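Local coordinates for mitogen-activated protein kinase kinase kinase 15 (Homo sapiens, PDB 6V0M), which is a serine/threonine kinase that phosphorylates MAP kinase kinases and probably assembles with related apoptosis signal-regulating kinases through its sterile alpha-motif domain, at residues A[22-27]-A[44-49]. Numbering follows the deposited sequence.
Sequences EKIVEE and RYLRLR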
loop_
_atom_site.group_PDB
_atom_site.type_symbol
_atom_site.label_atom_id
_atom_site.label_comp_id
_atom_site.label_asym_id
_atom_site.label_seq_id
_atom_site.Cartn_x
_atom_site.Cartn_y
_atom_site.Cartn_z
ATOM N N GLU A 22 2.936 -9.607 5.447
ATOM C CA GLU A 22 3.022 -9.756 6.918
ATOM C C GLU A 22 3.564 -8.532 7.613
ATOM O O GLU A 22 3.010 -8.075 8.619
ATOM C CB GLU A 22 3.846 -10.981 7.308
ATOM C CG GLU A 22 3.120 -12.273 7.049
ATOM C CD GLU A 22 3.979 -13.512 7.263
ATOM O OE1 GLU A 22 5.096 -13.361 7.812
ATOM O OE2 GLU A 22 3.510 -14.631 6.911
ATOM N N LYS A 23 4.629 -7.958 7.035
ATOM C CA LYS A 23 5.224 -6.755 7.541
ATOM C C LYS A 23 4.245 -5.581 7.589
ATOM O O LYS A 23 4.131 -4.875 8.644
ATOM C CB LYS A 23 6.465 -6.386 6.702
ATOM C CG LYS A 23 7.680 -7.153 7.122
ATOM C CD LYS A 23 8.828 -7.010 6.115
ATOM C CE LYS A 23 9.432 -5.621 6.063
ATOM N NZ LYS A 23 10.241 -5.490 4.802
ATOM N N ILE A 24 3.513 -5.360 6.482
ATOM C CA ILE A 24 2.545 -4.294 6.458
ATOM C C ILE A 24 1.386 -4.469 7.445
ATOM O O ILE A 24 0.976 -3.539 8.183
ATOM C CB ILE A 24 2.047 -4.101 5.009
ATOM C CG1 ILE A 24 3.263 -3.613 4.212
ATOM C CG2 ILE A 24 0.965 -3.067 4.988
ATOM C CD1 ILE A 24 3.017 -3.513 2.703
ATOM N N VAL A 25 0.881 -5.702 7.494
ATOM C CA VAL A 25 -0.198 -6.039 8.435
ATOM C C VAL A 25 0.270 -5.881 9.877
ATOM O O VAL A 25 -0.457 -5.359 10.728
ATOM C CB VAL A 25 -0.693 -7.462 8.118
ATOM C CG1 VAL A 25 -1.488 -8.055 9.310
ATOM C CG2 VAL A 25 -1.467 -7.438 6.776
ATOM N N GLU A 26 1.483 -6.329 10.174
ATOM C CA GLU A 26 2.010 -6.218 11.576
ATOM C C GLU A 26 2.107 -4.794 12.062
ATOM O O GLU A 26 1.999 -4.559 13.228
ATOM C CB GLU A 26 3.356 -6.884 11.673
ATOM C CG GLU A 26 3.227 -8.393 11.610
ATOM C CD GLU A 26 4.573 -9.083 11.531
ATOM O OE1 GLU A 26 5.596 -8.377 11.422
ATOM O OE2 GLU A 26 4.594 -10.335 11.541
ATOM N N GLU A 27 2.265 -3.826 11.140
ATOM C CA GLU A 27 2.241 -2.411 11.491
ATOM C C GLU A 27 0.863 -1.824 11.646
ATOM O O GLU A 27 0.710 -0.693 12.109
ATOM C CB GLU A 27 3.037 -1.590 10.464
ATOM C CG GLU A 27 4.515 -1.845 10.380
ATOM C CD GLU A 27 5.239 -1.669 11.711
ATOM O OE1 GLU A 27 4.946 -0.746 12.502
ATOM O OE2 GLU A 27 6.086 -2.537 12.010
ATOM N N ARG A 44 9.853 3.054 2.216
ATOM C CA ARG A 44 11.290 2.849 2.344
ATOM C C ARG A 44 11.666 2.353 3.742
ATOM O O ARG A 44 12.522 1.467 3.911
ATOM C CB ARG A 44 12.061 4.091 1.960
ATOM C CG ARG A 44 11.803 4.491 0.488
ATOM C CD ARG A 44 12.976 4.981 -0.321
ATOM N NE ARG A 44 13.017 4.344 -1.664
ATOM C CZ ARG A 44 12.576 4.879 -2.814
ATOM N NH1 ARG A 44 12.058 6.102 -2.865
ATOM N NH2 ARG A 44 12.672 4.180 -3.938
ATOM N N TYR A 45 11.013 2.912 4.764
ATOM C CA TYR A 45 11.312 2.496 6.150
ATOM C C TYR A 45 10.906 1.032 6.352
ATOM O O TYR A 45 11.559 0.295 7.102
ATOM C CB TYR A 45 10.606 3.434 7.152
ATOM C CG TYR A 45 10.910 3.173 8.575
ATOM C CD1 TYR A 45 12.091 3.622 9.145
ATOM C CD2 TYR A 45 10.027 2.465 9.354
ATOM C CE1 TYR A 45 12.383 3.369 10.507
ATOM C CE2 TYR A 45 10.281 2.210 10.690
ATOM C CZ TYR A 45 11.452 2.676 11.257
ATOM O OH TYR A 45 11.703 2.386 12.567
ATOM N N LEU A 46 9.836 0.595 5.675
ATOM C CA LEU A 46 9.415 -0.797 5.712
ATOM C C LEU A 46 10.368 -1.710 4.980
ATOM O O LEU A 46 10.200 -2.908 5.036
ATOM C CB LEU A 46 8.027 -0.948 5.088
ATOM C CG LEU A 46 6.868 -0.384 5.883
ATOM C CD1 LEU A 46 5.719 -0.114 4.921
ATOM C CD2 LEU A 46 6.541 -1.418 6.951
ATOM N N ARG A 47 11.358 -1.123 4.306
ATOM C CA ARG A 47 12.313 -1.847 3.462
ATOM C C ARG A 47 11.665 -2.674 2.345
ATOM O O ARG A 47 12.148 -3.782 2.012
ATOM C CB ARG A 47 13.244 -2.719 4.296
ATOM C CG ARG A 47 14.006 -1.874 5.301
ATOM C CD ARG A 47 14.839 -2.790 6.124
ATOM N NE ARG A 47 15.707 -2.068 7.041
ATOM C CZ ARG A 47 15.530 -1.985 8.359
ATOM N NH1 ARG A 47 14.474 -2.543 8.946
ATOM N NH2 ARG A 47 16.415 -1.329 9.103
ATOM N N LEU A 48 10.672 -2.075 1.688
ATOM C CA LEU A 48 10.098 -2.649 0.492
ATOM C C LEU A 48 11.113 -2.657 -0.612
ATOM O O LEU A 48 11.887 -1.708 -0.785
ATOM C CB LEU A 48 8.813 -1.971 0.034
ATOM C CG LEU A 48 7.549 -1.762 0.854
ATOM C CD1 LEU A 48 6.399 -1.520 -0.118
ATOM C CD2 LEU A 48 7.293 -2.917 1.753
ATOM N N ARG A 49 11.161 -3.772 -1.349
ATOM C CA ARG A 49 11.965 -3.881 -2.550
ATOM C C ARG A 49 11.399 -2.962 -3.652
ATOM O O ARG A 49 10.182 -2.650 -3.666
ATOM C CB ARG A 49 11.955 -5.326 -3.036
ATOM C CG ARG A 49 12.565 -6.352 -2.091
ATOM C CD ARG A 49 12.503 -7.728 -2.748
ATOM N NE ARG A 49 12.727 -8.834 -1.819
ATOM C CZ ARG A 49 11.771 -9.563 -1.225
ATOM N NH1 ARG A 49 10.473 -9.312 -1.400
ATOM N NH2 ARG A 49 12.121 -10.553 -0.408
#
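Lys-23 leaves its helix with CG anti to its own carbonyl carbon (chi1 -82°) and then bends at chi3 (69°), which brings its ammonium to the backbone of Leu-46. This joins helix 18-26 to the turn between helix 40-45 and the long C-terminal helix 50-70 of a sterile alpha-motif, a small all-helical bundle. NZ of Lys-23 donates a short hydrogen bond of 2.6 Å to O of Leu-46. It meets that oxygen nearly end-on, with a C=O...N angle of 168°. The acceptor sits where the chain turns. Arg-47, with positive phi, is the first residue to leave helical geometry after helix 40-45, in a Schellman motif, and Arg-49 is the N-cap of the next helix. With an alanine at Lys-23 the Leu-46 carbonyl is likely to lose this donor, and the turn its polar tie to helix 18-26. Beneath the polar link the contact is apolar. CG1 of Ile-24 lies 4.3 Å from CD1 of Leu-46. The extended Ile-24 side chain sends CD1 toward Leu-48; it also packs on Leu-11 of helix 4-13. Tyr-29 touches both Ile-24 and Leu-46, while Leu-48 leans on Leu-53 of helix 50-70. Glu-27 and Leu-46 pass each other in opposite directions, with CG of Glu-27 4.0 Å from CD2 of Leu-46. Farther along the Ile-24 side chain, CD1 of Ile-24 comes within 4.4 Å of CD2 of Leu-48.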